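Polymerase X (Deinococcus radiodurans, PDB 2W9M) probably catalyses template-directed addition of deoxyribonucleotides to DNA as a family X polymerase, and carries a zinc-binding PHP domain in the same chain. Local coordinates at residues 19-24 with 36-41; 420-425 with 450-455; 484-489 with 509-514. All coordinates share one frame; numbering follows the deposited sequence.

Interaction 1. Residues 19-24 with 36-41; sequences RTADLL and AYRSAA
Thr20 and Tyr37 make the tight side of this helix pair, 10-26 with 34-45, in the helix-hairpin-helix domain. The methyl CG2 of Thr20 sits over the centre of the Tyr37 ring, 4.2 Å from its centroid and only 9° off the ring normal, a clear CH-pi contact. With CG2 anti to the backbone N (chi1 of OG1 -45°), the hydroxyl is turned back to its own helix, where OG1 bonds the carbonyl of Ala16. Leu24 CD1 reaches the same ring obliquely, 4.0 Å from Tyr37 CD1. Between the helices Ala21 is small enough to let the backbones close in: its CB lies 3.9 Å from Arg38 N and 4.0 Å from Arg38 CB, and the short axes run nearly antiparallel 8.2 Å apart. Ile69 of helix 67-79 and Pro84 of helix 83-91 also touch Tyr37.

The looser side is the guanidinium of Arg38, a partly exposed residue. Its chain, bent at chi3, lies obliquely by the Ala21 methyl, and Asp25 offers a long, weak ion pair. No hydrogen bond crosses between the two segments, which implies that their mutual hold comes from apolar and CH-pi packing, with charge only at the margin.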
ATOM      1  N   ARG A  19       4.391 -17.841  20.042  1.00 53.85           N
ATOM      2  CA  ARG A  19       3.907 -17.129  18.864  1.00 47.00           C
ATOM      3  C   ARG A  19       5.008 -16.271  18.243  1.00 46.20           C
ATOM      4  O   ARG A  19       4.954 -15.946  17.057  1.00 54.29           O
ATOM      5  CB  ARG A  19       2.685 -16.270  19.203  1.00 51.39           C
ATOM      6  CG  ARG A  19       1.914 -15.783  17.978  1.00 49.48           C
ATOM      7  CD  ARG A  19       0.642 -15.038  18.362  1.00 67.04           C
ATOM      8  NE  ARG A  19      -0.272 -15.857  19.159  1.00 96.72           N
ATOM      9  CZ  ARG A  19      -0.556 -15.637  20.441  1.00 89.28           C
ATOM     10  NH1 ARG A  19      -0.003 -14.616  21.084  1.00 69.30           N
ATOM     11  NH2 ARG A  19      -1.401 -16.437  21.080  1.00 62.87           N
ATOM     12  N   THR A  20       6.006 -15.914  19.050  1.00 37.43           N
ATOM     13  CA  THR A  20       7.140 -15.115  18.589  1.00 30.13           C
ATOM     14  C   THR A  20       8.136 -15.947  17.783  1.00 41.50           C
ATOM     15  O   THR A  20       8.737 -15.457  16.825  1.00 52.74           O
ATOM     16  CB  THR A  20       7.891 -14.458  19.764  1.00 40.62           C
ATOM     17  OG1 THR A  20       6.952 -13.880  20.680  1.00 37.01           O
ATOM     18  CG2 THR A  20       8.839 -13.378  19.253  1.00 43.44           C
ATOM     19  N   ALA A  21       8.318 -17.201  18.179  1.00 41.17           N
ATOM     20  CA  ALA A  21       9.205 -18.097  17.452  1.00 49.76           C
ATOM     21  C   ALA A  21       8.588 -18.439  16.105  1.00 44.57           C
ATOM     22  O   ALA A  21       9.291 -18.541  15.105  1.00 50.95           O
ATOM     23  CB  ALA A  21       9.480 -19.365  18.261  1.00 48.57           C
ATOM     24  N   ASP A  22       7.268 -18.613  16.090  1.00 45.67           N
ATOM     25  CA  ASP A  22       6.540 -18.893  14.856  1.00 46.94           C
ATOM     26  C   ASP A  22       6.665 -17.737  13.868  1.00 44.39           C
ATOM     27  O   ASP A  22       6.824 -17.952  12.666  1.00 43.46           O
ATOM     28  CB  ASP A  22       5.064 -19.182  15.151  1.00 46.06           C
ATOM     29  CG  ASP A  22       4.835 -20.594  15.675  1.00 73.96           C
ATOM     30  OD1 ASP A  22       5.561 -21.519  15.252  1.00 66.07           O
ATOM     31  OD2 ASP A  22       3.917 -20.777  16.506  1.00 79.51           O
ATOM     32  N   LEU A  23       6.595 -16.512  14.387  1.00 49.59           N
ATOM     33  CA  LEU A  23       6.749 -15.305  13.575  1.00 46.15           C
ATOM     34  C   LEU A  23       8.161 -15.171  12.997  1.00 45.56           C
ATOM     35  O   LEU A  23       8.330 -14.797  11.835  1.00 55.44           O
ATOM     36  CB  LEU A  23       6.384 -14.058  14.388  1.00 29.78           C
ATOM     37  CG  LEU A  23       4.897 -13.715  14.491  1.00 46.32           C
ATOM     38  CD1 LEU A  23       4.654 -12.604  15.502  1.00 36.49           C
ATOM     39  CD2 LEU A  23       4.366 -13.316  13.130  1.00 51.38           C
ATOM     40  N   LEU A  24       9.169 -15.474  13.814  1.00 47.33           N
ATOM     41  CA  LEU A  24      10.559 -15.466  13.362  1.00 46.01           C
ATOM     42  C   LEU A  24      10.819 -16.599  12.371  1.00 47.45           C
ATOM     43  O   LEU A  24      11.617 -16.456  11.444  1.00 52.51           O
ATOM     44  CB  LEU A  24      11.515 -15.563  14.553  1.00 28.03           C
ATOM     45  CG  LEU A  24      11.465 -14.371  15.512  1.00 41.95           C
ATOM     46  CD1 LEU A  24      12.023 -14.724  16.888  1.00 45.13           C
ATOM     47  CD2 LEU A  24      12.197 -13.177  14.918  1.00 37.30           C
ATOM     48  N   ALA A  36      15.693 -19.544  20.660  1.00 40.45           N
ATOM     49  CA  ALA A  36      15.757 -18.993  22.010  1.00 52.61           C
ATOM     50  C   ALA A  36      14.371 -18.759  22.605  1.00 69.80           C
ATOM     51  O   ALA A  36      14.160 -18.966  23.800  1.00 75.36           O
ATOM     52  CB  ALA A  36      16.568 -17.705  22.023  1.00 62.09           C
ATOM     53  N   TYR A  37      13.428 -18.324  21.775  1.00 58.72           N
ATOM     54  CA  TYR A  37      12.061 -18.104  22.237  1.00 62.90           C
ATOM     55  C   TYR A  37      11.288 -19.416  22.352  1.00 50.98           C
ATOM     56  O   TYR A  37      10.457 -19.581  23.245  1.00 55.31           O
ATOM     57  CB  TYR A  37      11.321 -17.116  21.329  1.00 50.74           C
ATOM     58  CG  TYR A  37      11.587 -15.668  21.677  1.00 48.97           C
ATOM     59  CD1 TYR A  37      12.405 -14.878  20.878  1.00 50.74           C
ATOM     60  CD2 TYR A  37      11.028 -15.095  22.810  1.00 46.49           C
ATOM     61  CE1 TYR A  37      12.654 -13.555  21.198  1.00 60.92           C
ATOM     62  CE2 TYR A  37      11.271 -13.775  23.139  1.00 72.84           C
ATOM     63  CZ  TYR A  37      12.083 -13.008  22.331  1.00 72.17           C
ATOM     64  OH  TYR A  37      12.323 -11.691  22.660  1.00 52.61           O
ATOM     65  N   ARG A  38      11.573 -20.348  21.450  1.00 41.45           N
ATOM     66  CA  ARG A  38      10.894 -21.636  21.448  1.00 52.18           C
ATOM     67  C   ARG A  38      11.309 -22.464  22.660  1.00 72.95           C
ATOM     68  O   ARG A  38      10.482 -23.139  23.275  1.00 79.61           O
ATOM     69  CB  ARG A  38      11.203 -22.395  20.160  1.00 44.41           C
ATOM     70  CG  ARG A  38      10.074 -23.280  19.665  1.00 57.53           C
ATOM     71  CD  ARG A  38      10.451 -23.970  18.360  1.00 64.98           C
ATOM     72  NE  ARG A  38      11.175 -23.081  17.453  1.00 71.49           N
ATOM     73  CZ  ARG A  38      12.495 -23.089  17.295  1.00 76.91           C
ATOM     74  NH1 ARG A  38      13.244 -23.943  17.979  1.00 77.17           N
ATOM     75  NH2 ARG A  38      13.071 -22.242  16.451  1.00 80.15           N
ATOM     76  N   SER A  39      12.595 -22.403  23.000  1.00 75.29           N
ATOM     77  CA  SER A  39      13.123 -23.142  24.144  1.00 85.13           C
ATOM     78  C   SER A  39      12.666 -22.527  25.463  1.00 67.77           C
ATOM     79  O   SER A  39      12.442 -23.238  26.442  1.00 66.44           O
ATOM     80  CB  SER A  39      14.653 -23.218  24.090  1.00 67.93           C
ATOM     81  OG  SER A  39      15.243 -21.957  24.365  1.00 67.77           O
ATOM     82  N   ALA A  40      12.527 -21.205  25.489  1.00 59.31           N
ATOM     83  CA  ALA A  40      12.025 -20.521  26.677  1.00 74.83           C
ATOM     84  C   ALA A  40      10.566 -20.890  26.930  1.00 75.90           C
ATOM     85  O   ALA A  40      10.096 -20.867  28.068  1.00 67.64           O
ATOM     86  CB  ALA A  40      12.178 -19.013  26.535  1.00 58.74           C
ATOM     87  N   ALA A  41       9.853 -21.235  25.865  1.00 67.77           N
ATOM     88  CA  ALA A  41       8.452 -21.618  25.976  1.00 67.77           C
ATOM     89  C   ALA A  41       8.318 -23.021  26.551  1.00 78.51           C
ATOM     90  O   ALA A  41       7.400 -23.300  27.321  1.00 81.00           O
ATOM     91  CB  ALA A  41       7.773 -21.534  24.624  1.00 67.55           C
TER

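Interaction 2. Residues 420-425 with 450-455; sequences LDYVVV and LVTVLG
Tyr422 presents the edge of its ring, near the ring plane, to the methyl CG2 of Thr452 as modelled, though the position of this methyl, set too close to the backbone N of Val423, is doubtful; neither ring face is covered by segment 450-455. The phenol OH of Tyr422 is held by the backbone N of His332, on the first strand of the sheet.

The flat peptide groups carry the rest. Val423 O accepts two consecutive amides in its carbonyl plane, Val453 N at 3.1 Å and Thr452 N at 3.0 Å. Parallel pairing follows: Val425 N donates to Val453 O (2.9 Å), and Gly455 N to Val425 O (2.7 Å), both nearly straight. These bonds join neighbouring strands of a beta-alpha-beta unit whose crossover is helix 435-446; the second strand is followed, after Gly455, by the zinc ligand His456.

Val424 and Val453 share one face of the sheet, with the zinc ligand Glu401 beside Val424. On the opposite face the side chain of Val425 crosses that of Val451 at about a right angle. Its chi1 of -58° sets CG1 anti to the carbonyl carbon and turns it to Val451 CG2, 3.4 Å away, while CG2, between the backbone N and the carbonyl carbon, comes 4.1 Å from Leu454 CD1. Cutting Val425 back to an alanine removes both methyls and would probably leave Val451 and Leu454 facing a gap.

Backbone bonds thus fix the parallel register, and apolar branches, with no side-chain hydrogen bond between the segments, fill both faces.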
ATOM      1  N   LEU A 420      26.316   2.641  -0.526  1.00 22.90           N
ATOM      2  CA  LEU A 420      25.036   2.478  -1.202  1.00 24.97           C
ATOM      3  C   LEU A 420      24.822   3.524  -2.299  1.00 29.62           C
ATOM      4  O   LEU A 420      25.349   4.637  -2.236  1.00 29.28           O
ATOM      5  CB  LEU A 420      23.899   2.529  -0.176  1.00 22.14           C
ATOM      6  CG  LEU A 420      23.929   1.412   0.871  1.00 23.94           C
ATOM      7  CD1 LEU A 420      22.998   1.700   2.038  1.00 21.78           C
ATOM      8  CD2 LEU A 420      23.586   0.080   0.228  1.00 22.72           C
ATOM      9  N   ASP A 421      24.042   3.157  -3.307  1.00 20.66           N
ATOM     10  CA  ASP A 421      23.698   4.088  -4.371  1.00 26.84           C
ATOM     11  C   ASP A 421      22.626   5.065  -3.901  1.00 30.56           C
ATOM     12  O   ASP A 421      22.569   6.203  -4.361  1.00 29.45           O
ATOM     13  CB  ASP A 421      23.232   3.331  -5.611  1.00 28.60           C
ATOM     14  CG  ASP A 421      24.308   2.417  -6.169  1.00 44.95           C
ATOM     15  OD1 ASP A 421      25.505   2.742  -6.007  1.00 53.65           O
ATOM     16  OD2 ASP A 421      23.959   1.374  -6.762  1.00 43.22           O
ATOM     17  N   TYR A 422      21.781   4.609  -2.979  1.00 24.65           N
ATOM     18  CA  TYR A 422      20.765   5.461  -2.376  1.00 30.30           C
ATOM     19  C   TYR A 422      20.285   4.892  -1.043  1.00 27.82           C
ATOM     20  O   TYR A 422      20.333   3.682  -0.823  1.00 32.63           O
ATOM     21  CB  TYR A 422      19.587   5.676  -3.330  1.00 23.47           C
ATOM     22  CG  TYR A 422      18.602   4.534  -3.364  1.00 27.52           C
ATOM     23  CD1 TYR A 422      17.305   4.694  -2.890  1.00 29.00           C
ATOM     24  CD2 TYR A 422      18.965   3.298  -3.874  1.00 24.26           C
ATOM     25  CE1 TYR A 422      16.397   3.650  -2.922  1.00 17.24           C
ATOM     26  CE2 TYR A 422      18.067   2.255  -3.912  1.00 31.25           C
ATOM     27  CZ  TYR A 422      16.785   2.437  -3.435  1.00 26.45           C
ATOM     28  OH  TYR A 422      15.894   1.394  -3.473  1.00 29.22           O
ATOM     29  N   VAL A 423      19.832   5.781  -0.162  1.00 19.86           N
ATOM     30  CA  VAL A 423      19.391   5.416   1.176  1.00 20.23           C
ATOM     31  C   VAL A 423      17.948   5.836   1.440  1.00 24.56           C
ATOM     32  O   VAL A 423      17.595   6.997   1.262  1.00 27.66           O
ATOM     33  CB  VAL A 423      20.266   6.092   2.236  1.00 24.05           C
ATOM     34  CG1 VAL A 423      19.809   5.691   3.631  1.00 22.96           C
ATOM     35  CG2 VAL A 423      21.739   5.751   2.013  1.00 21.50           C
ATOM     36  N   VAL A 424      17.119   4.888   1.871  1.00 28.29           N
ATOM     37  CA  VAL A 424      15.771   5.193   2.341  1.00 14.57           C
ATOM     38  C   VAL A 424      15.778   5.150   3.864  1.00 23.71           C
ATOM     39  O   VAL A 424      16.370   4.244   4.452  1.00 26.54           O
ATOM     40  CB  VAL A 424      14.730   4.171   1.816  1.00 18.59           C
ATOM     41  CG1 VAL A 424      13.334   4.480   2.367  1.00 14.39           C
ATOM     42  CG2 VAL A 424      14.711   4.141   0.294  1.00 11.94           C
ATOM     43  N   VAL A 425      15.140   6.126   4.506  1.00 20.25           N
ATOM     44  CA  VAL A 425      14.986   6.096   5.961  1.00 18.63           C
ATOM     45  C   VAL A 425      13.525   5.936   6.350  1.00 20.98           C
ATOM     46  O   VAL A 425      12.633   6.457   5.681  1.00 27.72           O
ATOM     47  CB  VAL A 425      15.574   7.346   6.643  1.00 18.45           C
ATOM     48  CG1 VAL A 425      17.046   7.478   6.309  1.00 19.16           C
ATOM     49  CG2 VAL A 425      14.813   8.588   6.230  1.00 20.33           C
ATOM     50  N   LEU A 450      23.424  11.874   3.893  1.00 29.68           N
ATOM     51  CA  LEU A 450      23.399  10.768   2.936  1.00 32.95           C
ATOM     52  C   LEU A 450      21.992  10.258   2.587  1.00 34.86           C
ATOM     53  O   LEU A 450      21.819   9.506   1.630  1.00 40.38           O
ATOM     54  CB  LEU A 450      24.272   9.614   3.440  1.00 30.24           C
ATOM     55  CG  LEU A 450      25.776   9.897   3.537  1.00 30.08           C
ATOM     56  CD1 LEU A 450      26.546   8.626   3.873  1.00 30.20           C
ATOM     57  CD2 LEU A 450      26.282  10.493   2.239  1.00 25.24           C
ATOM     58  N   VAL A 451      20.993  10.670   3.358  1.00 33.98           N
ATOM     59  CA  VAL A 451      19.620  10.228   3.136  1.00 29.77           C
ATOM     60  C   VAL A 451      19.076  10.752   1.818  1.00 35.11           C
ATOM     61  O   VAL A 451      19.232  11.927   1.512  1.00 43.75           O
ATOM     62  CB  VAL A 451      18.698  10.713   4.265  1.00 26.53           C
ATOM     63  CG1 VAL A 451      17.251  10.381   3.951  1.00 29.50           C
ATOM     64  CG2 VAL A 451      19.117  10.090   5.583  1.00 40.71           C
ATOM     65  N   THR A 452      18.426   9.890   1.042  1.00 23.39           N
ATOM     66  CA  THR A 452      17.834  10.341  -0.212  1.00 19.85           C
ATOM     67  C   THR A 452      16.302  10.350  -0.214  1.00 29.63           C
ATOM     68  O   THR A 452      15.694  11.262  -0.768  1.00 22.55           O
ATOM     69  CB  THR A 452      18.395   9.580  -1.433  1.00 24.25           C
ATOM     70  OG1 THR A 452      17.338   9.306  -2.357  1.00 31.26           O
ATOM     71  CG2 THR A 452      19.012   8.288  -1.009  1.00 21.53           C
ATOM     72  N   VAL A 453      15.686   9.353   0.417  1.00 29.11           N
ATOM     73  CA  VAL A 453      14.229   9.269   0.471  1.00 12.02           C
ATOM     74  C   VAL A 453      13.705   8.988   1.876  1.00 20.17           C
ATOM     75  O   VAL A 453      14.268   8.170   2.604  1.00 30.33           O
ATOM     76  CB  VAL A 453      13.693   8.163  -0.465  1.00 25.02           C
ATOM     77  CG1 VAL A 453      12.167   8.206  -0.532  1.00 22.30           C
ATOM     78  CG2 VAL A 453      14.284   8.299  -1.846  1.00 22.09           C
ATOM     79  N   LEU A 454      12.621   9.666   2.247  1.00 22.57           N
ATOM     80  CA  LEU A 454      11.885   9.358   3.472  1.00 24.52           C
ATOM     81  C   LEU A 454      10.765   8.349   3.187  1.00 22.68           C
ATOM     82  O   LEU A 454       9.818   8.657   2.463  1.00 30.41           O
ATOM     83  CB  LEU A 454      11.289  10.634   4.078  1.00 14.46           C
ATOM     84  CG  LEU A 454      10.254  10.403   5.184  1.00 20.68           C
ATOM     85  CD1 LEU A 454      10.879   9.711   6.396  1.00 18.92           C
ATOM     86  CD2 LEU A 454       9.599  11.701   5.600  1.00 15.65           C
ATOM     87  N   GLY A 455      10.870   7.149   3.755  1.00 18.50           N
ATOM     88  CA  GLY A 455       9.862   6.117   3.548  1.00 22.54           C
ATOM     89  C   GLY A 455       8.565   6.372   4.308  1.00 26.50           C
ATOM     90  O   GLY A 455       8.588   6.986   5.373  1.00 30.93           O
TER

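Interaction 3. Residues 484-489 with 509-514; sequences TVVEIN and LKFAIN
Val486 and Phe511 pair across neighbouring parallel strands of a beta-alpha-beta unit, connected through helix 499-505, at one end of the seven-stranded parallel sheet that characterises the barrel-like PHP fold. Their side chains run side by side and point the same way. The CG1 methyl of Val486 is a bump set into the notch between Leu509 and Phe511, 3.5 Å from Leu509 CD1 and 3.7 Å from Phe511 CD2. Further along, Ile488 CD1 comes up obliquely to Phe511 CD2 at 4.0 Å, leaving that corner of the ring lodged between two aliphatic groups.

The opposite face has a different relief. Ala512, with its single methyl, leaves a shallow hollow that Val485 CG2 enters, 3.7 Å from Ala512 CB. Beside it Glu487 sends its chain out with CG anti to the backbone N (chi1 166°), which carries the carboxylate over to Asn514. There Asn514 ND2 donates 2.7 Å to the anti lone pair of Glu487 OE1, with the amide and carboxylate planes 80° apart. His332 ND1 also binds OE1, and the backbone N of His456 binds OE2, which probably helps to position these two zinc ligands. The contacts of Asn514 with Ile331 and His332 of the first strand are consistent with closure of the barrel.

Between the strands, backbone bonds alternate in direction, from Val486 N to Lys510 O through to the weak Asn514 N to Ile488 O. Asn489 ND2, also bonded to Asp516 OD2, meets Glu487 OE2 at 2.8 Å from above the carboxylate plane, 49° out of it.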
ATOM      1  N   THR A 484      15.703  16.276   0.561  1.00 16.92           N
ATOM      2  CA  THR A 484      15.375  14.859   0.605  1.00 23.81           C
ATOM      3  C   THR A 484      13.975  14.596   0.051  1.00 28.72           C
ATOM      4  O   THR A 484      13.014  15.276   0.421  1.00 25.84           O
ATOM      5  CB  THR A 484      15.551  14.269   2.019  1.00 24.87           C
ATOM      6  OG1 THR A 484      14.477  13.365   2.302  1.00 32.27           O
ATOM      7  CG2 THR A 484      15.572  15.362   3.050  1.00 20.04           C
ATOM      8  N   VAL A 485      13.872  13.631  -0.861  1.00 25.15           N
ATOM      9  CA  VAL A 485      12.596  13.327  -1.506  1.00 21.80           C
ATOM     10  C   VAL A 485      11.697  12.490  -0.606  1.00 24.87           C
ATOM     11  O   VAL A 485      12.169  11.613   0.109  1.00 27.54           O
ATOM     12  CB  VAL A 485      12.785  12.672  -2.900  1.00 23.47           C
ATOM     13  CG1 VAL A 485      14.244  12.400  -3.171  1.00 21.98           C
ATOM     14  CG2 VAL A 485      11.947  11.415  -3.036  1.00 20.56           C
ATOM     15  N   VAL A 486      10.403  12.793  -0.622  1.00 22.09           N
ATOM     16  CA  VAL A 486       9.453  12.126   0.255  1.00 21.60           C
ATOM     17  C   VAL A 486       8.664  11.073  -0.518  1.00 22.23           C
ATOM     18  O   VAL A 486       8.251  11.298  -1.656  1.00 22.47           O
ATOM     19  CB  VAL A 486       8.514  13.138   0.958  1.00 16.07           C
ATOM     20  CG1 VAL A 486       8.115  14.236   0.011  1.00 26.67           C
ATOM     21  CG2 VAL A 486       7.285  12.438   1.521  1.00 17.70           C
ATOM     22  N   GLU A 487       8.477   9.913   0.101  1.00 18.90           N
ATOM     23  CA  GLU A 487       7.892   8.772  -0.586  1.00 18.84           C
ATOM     24  C   GLU A 487       6.371   8.787  -0.542  1.00 24.00           C
ATOM     25  O   GLU A 487       5.767   9.114   0.478  1.00 20.75           O
ATOM     26  CB  GLU A 487       8.424   7.469   0.021  1.00 19.08           C
ATOM     27  CG  GLU A 487       7.656   6.208  -0.365  1.00 26.17           C
ATOM     28  CD  GLU A 487       8.331   4.938   0.146  1.00 35.73           C
ATOM     29  OE1 GLU A 487       9.346   4.526  -0.455  1.00 32.68           O
ATOM     30  OE2 GLU A 487       7.852   4.352   1.146  1.00 27.48           O
ATOM     31  N   ILE A 488       5.760   8.450  -1.669  1.00 22.11           N
ATOM     32  CA  ILE A 488       4.348   8.117  -1.706  1.00 19.41           C
ATOM     33  C   ILE A 488       4.279   6.607  -1.864  1.00 21.38           C
ATOM     34  O   ILE A 488       4.394   6.078  -2.969  1.00 19.76           O
ATOM     35  CB  ILE A 488       3.621   8.807  -2.870  1.00 20.79           C
ATOM     36  CG1 ILE A 488       3.639  10.327  -2.688  1.00 26.10           C
ATOM     37  CG2 ILE A 488       2.192   8.299  -2.982  1.00 17.66           C
ATOM     38  CD1 ILE A 488       3.046  11.081  -3.856  1.00 25.52           C
ATOM     39  N   ASN A 489       4.124   5.914  -0.742  1.00 30.41           N
ATOM     40  CA  ASN A 489       4.187   4.462  -0.728  1.00 16.75           C
ATOM     41  C   ASN A 489       2.972   3.875  -1.421  1.00 20.21           C
ATOM     42  O   ASN A 489       1.839   4.049  -0.971  1.00 28.36           O
ATOM     43  CB  ASN A 489       4.314   3.952   0.709  1.00 22.10           C
ATOM     44  CG  ASN A 489       4.793   2.519   0.780  1.00 24.96           C
ATOM     45  OD1 ASN A 489       4.099   1.600   0.351  1.00 24.57           O
ATOM     46  ND2 ASN A 489       5.985   2.320   1.326  1.00 26.34           N
ATOM     47  N   LEU A 509       8.270  19.940  -2.819  1.00 29.13           N
ATOM     48  CA  LEU A 509       8.974  18.672  -2.670  1.00 31.93           C
ATOM     49  C   LEU A 509       9.074  17.910  -3.984  1.00 27.11           C
ATOM     50  O   LEU A 509       8.258  18.095  -4.891  1.00 28.45           O
ATOM     51  CB  LEU A 509       8.281  17.788  -1.629  1.00 23.91           C
ATOM     52  CG  LEU A 509       8.091  18.372  -0.230  1.00 28.24           C
ATOM     53  CD1 LEU A 509       7.104  17.529   0.570  1.00 29.04           C
ATOM     54  CD2 LEU A 509       9.422  18.473   0.483  1.00 28.48           C
ATOM     55  N   LYS A 510      10.093  17.063  -4.079  1.00 28.15           N
ATOM     56  CA  LYS A 510      10.128  16.029  -5.097  1.00 24.69           C
ATOM     57  C   LYS A 510       9.631  14.754  -4.439  1.00 20.11           C
ATOM     58  O   LYS A 510       9.931  14.493  -3.279  1.00 22.80           O
ATOM     59  CB  LYS A 510      11.544  15.836  -5.634  1.00 28.07           C
ATOM     60  CG  LYS A 510      11.981  16.908  -6.614  1.00 37.09           C
ATOM     61  CD  LYS A 510      13.061  16.394  -7.554  1.00 61.19           C
ATOM     62  CE  LYS A 510      12.465  15.646  -8.739  1.00 54.27           C
ATOM     63  NZ  LYS A 510      11.566  14.534  -8.319  1.00 58.78           N
ATOM     64  N   PHE A 511       8.864  13.960  -5.168  1.00 18.34           N
ATOM     65  CA  PHE A 511       8.287  12.758  -4.585  1.00 18.38           C
ATOM     66  C   PHE A 511       8.834  11.501  -5.239  1.00 26.67           C
ATOM     67  O   PHE A 511       9.426  11.549  -6.319  1.00 27.08           O
ATOM     68  CB  PHE A 511       6.764  12.785  -4.704  1.00 14.91           C
ATOM     69  CG  PHE A 511       6.132  13.974  -4.047  1.00 19.99           C
ATOM     70  CD1 PHE A 511       5.981  15.161  -4.741  1.00 19.24           C
ATOM     71  CD2 PHE A 511       5.702  13.909  -2.732  1.00 22.43           C
ATOM     72  CE1 PHE A 511       5.406  16.262  -4.137  1.00 24.49           C
ATOM     73  CE2 PHE A 511       5.125  15.002  -2.125  1.00 19.77           C
ATOM     74  CZ  PHE A 511       4.976  16.183  -2.831  1.00 22.93           C
ATOM     75  N   ALA A 512       8.632  10.373  -4.569  1.00 20.29           N
ATOM     76  CA  ALA A 512       8.967   9.083  -5.136  1.00 24.43           C
ATOM     77  C   ALA A 512       7.786   8.126  -4.961  1.00 21.07           C
ATOM     78  O   ALA A 512       7.364   7.851  -3.836  1.00 30.06           O
ATOM     79  CB  ALA A 512      10.221   8.526  -4.467  1.00 26.73           C
ATOM     80  N   ILE A 513       7.243   7.635  -6.069  1.00 18.84           N
ATOM     81  CA  ILE A 513       6.170   6.652  -6.009  1.00 23.96           C
ATOM     82  C   ILE A 513       6.767   5.252  -5.935  1.00 20.28           C
ATOM     83  O   ILE A 513       7.154   4.677  -6.949  1.00 34.37           O
ATOM     84  CB  ILE A 513       5.218   6.767  -7.215  1.00 20.92           C
ATOM     85  CG1 ILE A 513       4.712   8.202  -7.354  1.00 23.14           C
ATOM     86  CG2 ILE A 513       4.036   5.824  -7.060  1.00 21.75           C
ATOM     87  CD1 ILE A 513       3.881   8.441  -8.604  1.00 21.23           C
ATOM     88  N   ASN A 514       6.843   4.717  -4.720  1.00 25.77           N
ATOM     89  CA  ASN A 514       7.513   3.441  -4.465  1.00 20.02           C
ATOM     90  C   ASN A 514       6.539   2.356  -4.016  1.00 29.76           C
ATOM     91  O   ASN A 514       5.685   2.594  -3.163  1.00 32.73           O
ATOM     92  CB  ASN A 514       8.602   3.621  -3.404  1.00 20.88           C
ATOM     93  CG  ASN A 514       9.656   4.653  -3.807  1.00 36.33           C
ATOM     94  OD1 ASN A 514       9.728   5.071  -4.967  1.00 25.29           O
ATOM     95  ND2 ASN A 514      10.479   5.065  -2.846  1.00 20.43           N
TER
HETATM   96  O   HOH W   1      12.324  17.039  -1.700  1.00 35.58           O

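Overall arrangement
Interactions 2 and 3 belong to one parallel sheet, whereas interaction 1 lies in the N-terminal helical region, its centre about 33 Å and 37 Å from the centres of interactions 2 and 3. Strands 453-454 and 485-489 are neighbours, so the two strand contacts meet directly: Leu454 N probably bonds Val485 O, and Thr452 O probably accepts from Val485 N. All three contacts are largely buried, but interaction 1 has a partly exposed margin. Its helices meet with no hydrogen bond between the two segments, by apolar and CH-pi packing, while the strands are tied by backbone bonds. Within the sheet, interaction 2 is mostly apolar beyond its backbone, and interaction 3 adds a buried polar network close to the zinc ligands.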